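Local coordinates for protein serine-tRNA ligase (Naegleria fowleri, PDB 6BLJ) that probably attaches serine to its cognate tRNA in the cytosol, using ATP to form a seryl-adenylate intermediate, and is seen here with AMP bound, at residues D323-R329 with Y404-V408; C188-I194 with V456-Q460. All coordinates share one frame; numbering follows the deposited sequence. Where two conformers were deposited one is given.

In the fold
Both contacts belong to the globular catalytic part of the chain, away from the long helical arm formed by helices 38-76 and 114-147, and their centres lie about 13 Å apart. Interaction 2 joins the N-terminal end of helix 191-197 to the end of helix 448-458; interaction 1, nested within the loop so closed, ties the 323-329 loop to strand 404-412 of the mixed sheet. The two meet where Phe-328 and Leu-325 pack on His-191. Helix 448-458 also supplies Arg-450 to the AMP pocket, so the helix that ends in interaction 2 also reaches the nucleotide site that interaction 1 helps to line; the His-191 side chain is about 10 Å from the AMP.

Interaction 1 of 2, residues D323-R329 with Y404-V408; sequences DTLGIFR and YRELV. With AMP (adenosine monophosphate), chain D.
The adenylate pocket of a class II aminoacyl-tRNA synthetase is bordered here by a salt-bridge network centred on Asp-323, which with Arg-329 belongs to the motif 2 loop and meets Arg-405 on strand 404-412; Glu-406 joins only through a long contact with Arg-405. Arg-405 grips the carboxylate of Asp-323 end-on: NH1 reaches OD1 at 3.1 Å and NH2 reaches OD2 at 3.0 Å. Both oxygens are met on their syn sides, but from out of the carboxylate plane, which is turned 35° from the guanidinium. Arg-329 approaches the same carboxylate side-on, sending NE (2.9 Å) and NH2 (2.8 Å) to Asp-323 OD2; the NE bond uses the anti lone pair. Three N-H groups therefore converge on that one oxygen.

Bends at chi2 and chi3 fold the Arg-405 chain back so that its guanidinium lies against Phe-328, whose CZ sits 3.5 Å above the centre of one face; the two planes are 49° apart, an inclined packing. Asp-323 occupies the edge of that guanidinium. Arg-450 makes a cation-pi contact with Phe-328 and, less certainly because Glu-406 has two conformers, pairs with Glu-406 OE2, while Arg-329 NH1 pairs with Glu-316.

The nucleotide lies against both segments. Leu-407 O accepts a hydrogen bond from AMP O2' at 2.8 Å, and Arg-329 CA lies 3.4 Å from N1 of the adenine. Arg-329 NH2 and Arg-405 NH2 are 4.1 Å apart. Sharing one carboxylate should offset this closeness, and holds the Arg-329 guanidinium by its edge, probably limiting its rotation beside the bound nucleotide.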
loop_
_atom_site.group_PDB
_atom_site.type_symbol
_atom_site.label_atom_id
_atom_site.label_comp_id
_atom_site.label_asym_id
_atom_site.label_seq_id
_atom_site.Cartn_x
_atom_site.Cartn_y
_atom_site.Cartn_z
ATOM N N ASP A 323 -20.120 -0.016 -8.498
ATOM C CA ASP A 323 -20.425 1.239 -9.195
ATOM C C ASP A 323 -19.412 1.513 -10.310
ATOM O O ASP A 323 -18.796 2.576 -10.371
ATOM C CB ASP A 323 -20.464 2.421 -8.217
ATOM C CG ASP A 323 -21.420 2.191 -7.043
ATOM O OD1 ASP A 323 -22.570 1.756 -7.263
ATOM O OD2 ASP A 323 -21.023 2.475 -5.892
ATOM N N THR A 324 -19.230 0.536 -11.193
ATOM C CA THR A 324 -18.167 0.603 -12.192
ATOM C C THR A 324 -18.578 1.340 -13.463
ATOM O O THR A 324 -17.752 1.480 -14.366
ATOM C CB THR A 324 -17.675 -0.815 -12.557
ATOM O OG1 THR A 324 -18.759 -1.590 -13.078
ATOM C CG2 THR A 324 -17.113 -1.527 -11.335
ATOM N N LEU A 325 -19.819 1.802 -13.568
ATOM C CA LEU A 325 -20.310 2.447 -14.781
ATOM C C LEU A 325 -20.397 3.958 -14.586
ATOM O O LEU A 325 -21.150 4.432 -13.728
ATOM C CB LEU A 325 -21.684 1.902 -15.172
ATOM C CG LEU A 325 -21.857 0.391 -15.337
ATOM C CD1 LEU A 325 -23.270 0.091 -15.847
ATOM C CD2 LEU A 325 -20.784 -0.235 -16.237
ATOM N N GLY A 326 -19.647 4.711 -15.395
ATOM C CA GLY A 326 -19.813 6.159 -15.416
ATOM C C GLY A 326 -19.017 6.869 -14.331
ATOM O O GLY A 326 -17.984 6.396 -13.873
ATOM N N ILE A 327 -19.517 8.022 -13.901
ATOM C CA ILE A 327 -18.740 8.886 -13.015
ATOM C C ILE A 327 -19.391 9.016 -11.630
ATOM O O ILE A 327 -19.147 9.991 -10.909
ATOM C CB ILE A 327 -18.489 10.252 -13.676
ATOM C CG1 ILE A 327 -19.784 11.066 -13.841
ATOM C CG2 ILE A 327 -17.837 10.028 -15.053
ATOM C CD1 ILE A 327 -19.515 12.450 -14.505
ATOM N N PHE A 328 -20.219 8.034 -11.254
ATOM C CA PHE A 328 -20.809 7.991 -9.911
ATOM C C PHE A 328 -19.752 7.713 -8.840
ATOM O O PHE A 328 -19.764 8.328 -7.766
ATOM C CB PHE A 328 -21.905 6.923 -9.887
ATOM C CG PHE A 328 -22.560 6.731 -8.554
ATOM C CD1 PHE A 328 -21.994 5.883 -7.612
ATOM C CD2 PHE A 328 -23.771 7.348 -8.261
ATOM C CE1 PHE A 328 -22.612 5.677 -6.375
ATOM C CE2 PHE A 328 -24.403 7.136 -7.029
ATOM C CZ PHE A 328 -23.822 6.309 -6.088
ATOM N N ARG A 329 -18.863 6.760 -9.093
ATOM C CA ARG A 329 -17.764 6.443 -8.184
ATOM C C ARG A 329 -16.484 6.452 -8.999
ATOM O O ARG A 329 -16.258 5.543 -9.812
ATOM C CB ARG A 329 -17.969 5.079 -7.514
ATOM C CG ARG A 329 -16.847 4.708 -6.550
ATOM C CD ARG A 329 -17.021 3.293 -6.001
ATOM N NE ARG A 329 -18.296 3.131 -5.313
ATOM C CZ ARG A 329 -18.517 3.485 -4.051
ATOM N NH1 ARG A 329 -17.535 4.006 -3.321
ATOM N NH2 ARG A 329 -19.718 3.307 -3.512
ATOM N N TYR A 404 -32.109 5.048 -4.140
ATOM C CA TYR A 404 -31.618 6.087 -3.235
ATOM C C TYR A 404 -30.135 5.859 -2.959
ATOM O O TYR A 404 -29.762 4.821 -2.400
ATOM C CB TYR A 404 -32.414 6.111 -1.928
ATOM C CG TYR A 404 -33.728 6.855 -2.043
ATOM C CD1 TYR A 404 -33.744 8.245 -2.114
ATOM C CD2 TYR A 404 -34.944 6.176 -2.103
ATOM C CE1 TYR A 404 -34.931 8.956 -2.236
ATOM C CE2 TYR A 404 -36.166 6.889 -2.224
ATOM C CZ TYR A 404 -36.128 8.283 -2.294
ATOM O OH TYR A 404 -37.269 9.038 -2.420
ATOM N N ARG A 405 -29.288 6.829 -3.337
ATOM C CA ARG A 405 -27.851 6.724 -3.121
ATOM C C ARG A 405 -27.321 7.995 -2.475
ATOM O O ARG A 405 -27.775 9.103 -2.788
ATOM C CB ARG A 405 -27.101 6.463 -4.437
ATOM C CG ARG A 405 -27.520 5.177 -5.167
ATOM C CD ARG A 405 -27.224 3.904 -4.375
ATOM N NE ARG A 405 -25.799 3.720 -4.073
ATOM C CZ ARG A 405 -24.896 3.177 -4.896
ATOM N NH1 ARG A 405 -25.229 2.752 -6.114
ATOM N NH2 ARG A 405 -23.641 3.061 -4.493
ATOM N N GLU A 406 -26.322 7.817 -1.607
ATOM C CA GLU A 406 -25.763 8.934 -0.862
ATOM C C GLU A 406 -25.120 9.962 -1.793
ATOM O O GLU A 406 -24.362 9.622 -2.709
ATOM C CB GLU A 406 -24.747 8.417 0.170
ATOM C CG GLU A 406 -23.431 7.899 -0.386
ATOM C CD GLU A 406 -23.510 6.498 -0.983
ATOM O OE1 GLU A 406 -24.616 5.915 -1.037
ATOM O OE2 GLU A 406 -22.447 5.978 -1.405
ATOM N N LEU A 407 -25.458 11.231 -1.561
ATOM C CA LEU A 407 -24.824 12.389 -2.185
ATOM C C LEU A 407 -24.069 13.249 -1.181
ATOM O O LEU A 407 -23.169 14.003 -1.581
ATOM C CB LEU A 407 -25.871 13.304 -2.853
ATOM C CG LEU A 407 -26.472 12.941 -4.201
ATOM C CD1 LEU A 407 -27.211 14.149 -4.797
ATOM C CD2 LEU A 407 -25.364 12.492 -5.100
ATOM N N VAL A 408 -24.454 13.179 0.092
ATOM C CA VAL A 408 -23.985 14.068 1.155
ATOM C C VAL A 408 -23.793 13.247 2.418
ATOM O O VAL A 408 -24.617 12.386 2.739
ATOM C CB VAL A 408 -24.991 15.210 1.413
ATOM C CG1 VAL A 408 -24.708 15.902 2.760
ATOM C CG2 VAL A 408 -24.971 16.217 0.268
HETATM P P AMP D . -17.485 10.816 2.137
HETATM O O1P AMP D . -17.078 9.356 1.931
HETATM O O2P AMP D . -16.439 11.818 2.427
HETATM O O3P AMP D . -18.626 10.856 3.143
HETATM O "O5'" AMP D . -18.137 11.261 0.753
HETATM C "C5'" AMP D . -18.773 12.523 0.606
HETATM C "C4'" AMP D . -19.499 12.603 -0.720
HETATM O "O4'" AMP D . -18.538 12.657 -1.806
HETATM C "C3'" AMP D . -20.371 11.412 -1.054
HETATM O "O3'" AMP D . -21.649 11.487 -0.450
HETATM C "C2'" AMP D . -20.418 11.436 -2.572
HETATM O "O2'" AMP D . -21.351 12.407 -3.014
HETATM C "C1'" AMP D . -19.012 11.924 -2.912
HETATM N N9 AMP D . -18.063 10.819 -3.195
HETATM C C8 AMP D . -17.439 10.027 -2.267
HETATM N N7 AMP D . -16.640 9.122 -2.788
HETATM C C5 AMP D . -16.743 9.337 -4.153
HETATM C C6 AMP D . -16.143 8.708 -5.263
HETATM N N6 AMP D . -15.239 7.718 -5.167
HETATM N N1 AMP D . -16.489 9.142 -6.493
HETATM C C2 AMP D . -17.352 10.159 -6.599
HETATM N N3 AMP D . -17.961 10.848 -5.629
HETATM C C4 AMP D . -17.622 10.381 -4.420
#

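Interaction 2 of 2, residues C188-I194 with V456-Q460; sequences CLKHIDI and VENYQ
Gln-460 NE2 is tied to two carbonyls, one in each segment. It donates to Glu-457 O at 2.9 Å, nearly in its own amide plane, and to Leu-189 O at 3.1 Å, tilted 24° out of that plane; each carbonyl receives it on a lone pair. The other end of the amide answers with OE1, which accepts the backbone N-H of Leu-189 at 2.7 Å. Both polar groups of the Leu-189 backbone are thus matched by a single side-chain amide, much as a neighbouring strand would match them, and the three bonds leave the amide little freedom to rotate. The side chain gets there with CG lodged between the backbone N and the carbonyl carbon (chi1 68°) and extended beyond. Cys-188 CB touches Gln-460 NE2 at 3.3 Å.

Three residues earlier, Glu-457 runs out beside Lys-190 and brings OE2 to the N-H of His-191, with 2.8 Å between Glu-457 OE2 and His-191 N, at an N-H...O angle of 135°. That oxygen is met on its anti side, while OE1 is held by the backbone N-H of Gly-397. Because the His-191 N-H belongs to the first turn of helix 191-197, the carboxylate would probably be stabilised in its charged form by the helix end. In the apolar part of the contact, Ile-194 CG2 packs on Val-456 CB at 3.9 Å, and Ile-194 CD1 touches both Val-456 O and the Gln-460 amide.

The arrangement is a helix start meeting a helix end in the globular synthetase part of the chain, near the AMP site: a glutamate carboxylate from the end of helix 448-458 accepts a first-turn N-H of helix 191-197, with Lys-190 at the N-cap position.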
loop_
_atom_site.group_PDB
_atom_site.type_symbol
_atom_site.label_atom_id
_atom_site.label_comp_id
_atom_site.label_asym_id
_atom_site.label_seq_id
_atom_site.Cartn_x
_atom_site.Cartn_y
_atom_site.Cartn_z
ATOM N N CYS A 188 -36.876 5.608 -17.634
ATOM C CA CYS A 188 -35.727 6.474 -17.386
ATOM C C CYS A 188 -34.415 5.756 -17.671
ATOM O O CYS A 188 -34.227 4.606 -17.269
ATOM C CB CYS A 188 -35.730 6.963 -15.938
ATOM S SG CYS A 188 -36.942 8.258 -15.591
ATOM N N LEU A 189 -33.515 6.437 -18.375
ATOM C CA LEU A 189 -32.172 5.924 -18.604
ATOM C C LEU A 189 -31.275 6.197 -17.395
ATOM O O LEU A 189 -31.522 7.098 -16.596
ATOM C CB LEU A 189 -31.552 6.567 -19.843
ATOM C CG LEU A 189 -32.232 6.360 -21.200
ATOM C CD1 LEU A 189 -31.519 7.184 -22.255
ATOM C CD2 LEU A 189 -32.162 4.888 -21.552
ATOM N N LYS A 190 -30.221 5.395 -17.290
ATOM C CA LYS A 190 -29.150 5.530 -16.310
ATOM C C LYS A 190 -28.170 6.630 -16.728
ATOM O O LYS A 190 -27.979 6.886 -17.921
ATOM C CB LYS A 190 -28.411 4.189 -16.216
ATOM C CG LYS A 190 -27.699 3.885 -14.925
ATOM C CD LYS A 190 -27.207 2.427 -14.936
ATOM C CE LYS A 190 -28.349 1.443 -15.188
ATOM N NZ LYS A 190 -29.206 1.187 -13.988
ATOM N N HIS A 191 -27.484 7.226 -15.739
ATOM C CA HIS A 191 -26.623 8.382 -16.025
ATOM C C HIS A 191 -25.582 8.099 -17.118
ATOM O O HIS A 191 -25.352 8.945 -17.987
ATOM C CB HIS A 191 -25.933 8.867 -14.737
ATOM C CG HIS A 191 -25.242 7.786 -13.961
ATOM N ND1 HIS A 191 -23.966 7.352 -14.253
ATOM C CD2 HIS A 191 -25.655 7.052 -12.899
ATOM C CE1 HIS A 191 -23.625 6.393 -13.409
ATOM N NE2 HIS A 191 -24.633 6.192 -12.577
ATOM N N ILE A 192 -24.948 6.917 -17.113
ATOM C CA ILE A 192 -23.866 6.684 -18.079
ATOM C C ILE A 192 -24.399 6.703 -19.516
ATOM O O ILE A 192 -23.769 7.272 -20.418
ATOM C CB ILE A 192 -23.106 5.374 -17.772
ATOM C CG1 ILE A 192 -21.908 5.232 -18.736
ATOM C CG2 ILE A 192 -24.029 4.142 -17.873
ATOM C CD1 ILE A 192 -21.082 4.007 -18.481
ATOM N N ASP A 193 -25.574 6.106 -19.751
ATOM C CA ASP A 193 -26.149 6.110 -21.097
ATOM C C ASP A 193 -26.557 7.511 -21.518
ATOM O O ASP A 193 -26.326 7.914 -22.663
ATOM C CB ASP A 193 -27.349 5.167 -21.164
ATOM C CG ASP A 193 -26.961 3.727 -20.893
ATOM O OD1 ASP A 193 -26.010 3.256 -21.545
ATOM O OD2 ASP A 193 -27.573 3.084 -20.017
ATOM N N ILE A 194 -27.147 8.270 -20.594
ATOM C CA ILE A 194 -27.523 9.653 -20.881
ATOM C C ILE A 194 -26.297 10.467 -21.274
ATOM O O ILE A 194 -26.299 11.170 -22.294
ATOM C CB ILE A 194 -28.233 10.270 -19.662
ATOM C CG1 ILE A 194 -29.556 9.543 -19.401
ATOM C CG2 ILE A 194 -28.449 11.746 -19.890
ATOM C CD1 ILE A 194 -30.209 9.899 -18.066
ATOM N N VAL A 456 -28.749 14.470 -14.388
ATOM C CA VAL A 456 -29.119 14.073 -15.745
ATOM C C VAL A 456 -30.217 13.011 -15.717
ATOM O O VAL A 456 -31.064 12.976 -16.619
ATOM C CB VAL A 456 -27.881 13.622 -16.562
ATOM C CG1 VAL A 456 -26.828 14.761 -16.652
ATOM C CG2 VAL A 456 -27.275 12.324 -16.040
ATOM N N GLU A 457 -30.252 12.152 -14.680
ATOM C CA GLU A 457 -31.334 11.169 -14.579
ATOM C C GLU A 457 -32.670 11.820 -14.240
ATOM O O GLU A 457 -33.709 11.440 -14.792
ATOM C CB GLU A 457 -31.005 10.096 -13.544
ATOM C CG GLU A 457 -29.937 9.096 -14.016
ATOM C CD GLU A 457 -29.848 7.864 -13.123
ATOM O OE1 GLU A 457 -30.720 7.671 -12.235
ATOM O OE2 GLU A 457 -28.886 7.095 -13.301
ATOM N N ASN A 458 -32.676 12.795 -13.336
ATOM C CA ASN A 458 -33.951 13.381 -12.940
ATOM C C ASN A 458 -34.494 14.378 -13.955
ATOM O O ASN A 458 -35.711 14.594 -13.987
ATOM C CB ASN A 458 -33.814 14.050 -11.576
ATOM C CG ASN A 458 -33.835 13.042 -10.451
ATOM O OD1 ASN A 458 -34.891 12.528 -10.082
ATOM N ND2 ASN A 458 -32.653 12.705 -9.938
ATOM N N TYR A 459 -33.633 14.964 -14.793
ATOM C CA TYR A 459 -34.039 15.988 -15.760
ATOM C C TYR A 459 -34.024 15.476 -17.199
ATOM O O TYR A 459 -34.136 16.276 -18.136
ATOM C CB TYR A 459 -33.133 17.225 -15.623
ATOM C CG TYR A 459 -33.498 18.071 -14.421
ATOM C CD1 TYR A 459 -34.367 19.154 -14.544
ATOM C CD2 TYR A 459 -33.004 17.765 -13.144
ATOM C CE1 TYR A 459 -34.730 19.937 -13.431
ATOM C CE2 TYR A 459 -33.374 18.538 -12.022
ATOM C CZ TYR A 459 -34.238 19.622 -12.180
ATOM O OH TYR A 459 -34.611 20.396 -11.100
ATOM N N GLN A 460 -33.898 14.164 -17.398
ATOM C CA GLN A 460 -33.865 13.609 -18.742
ATOM C C GLN A 460 -35.232 13.728 -19.412
ATOM O O GLN A 460 -36.272 13.772 -18.752
ATOM C CB GLN A 460 -33.429 12.140 -18.698
ATOM C CG GLN A 460 -34.442 11.210 -18.035
ATOM C CD GLN A 460 -33.963 9.764 -17.968
ATOM O OE1 GLN A 460 -33.865 9.073 -18.993
ATOM N NE2 GLN A 460 -33.627 9.311 -16.764
#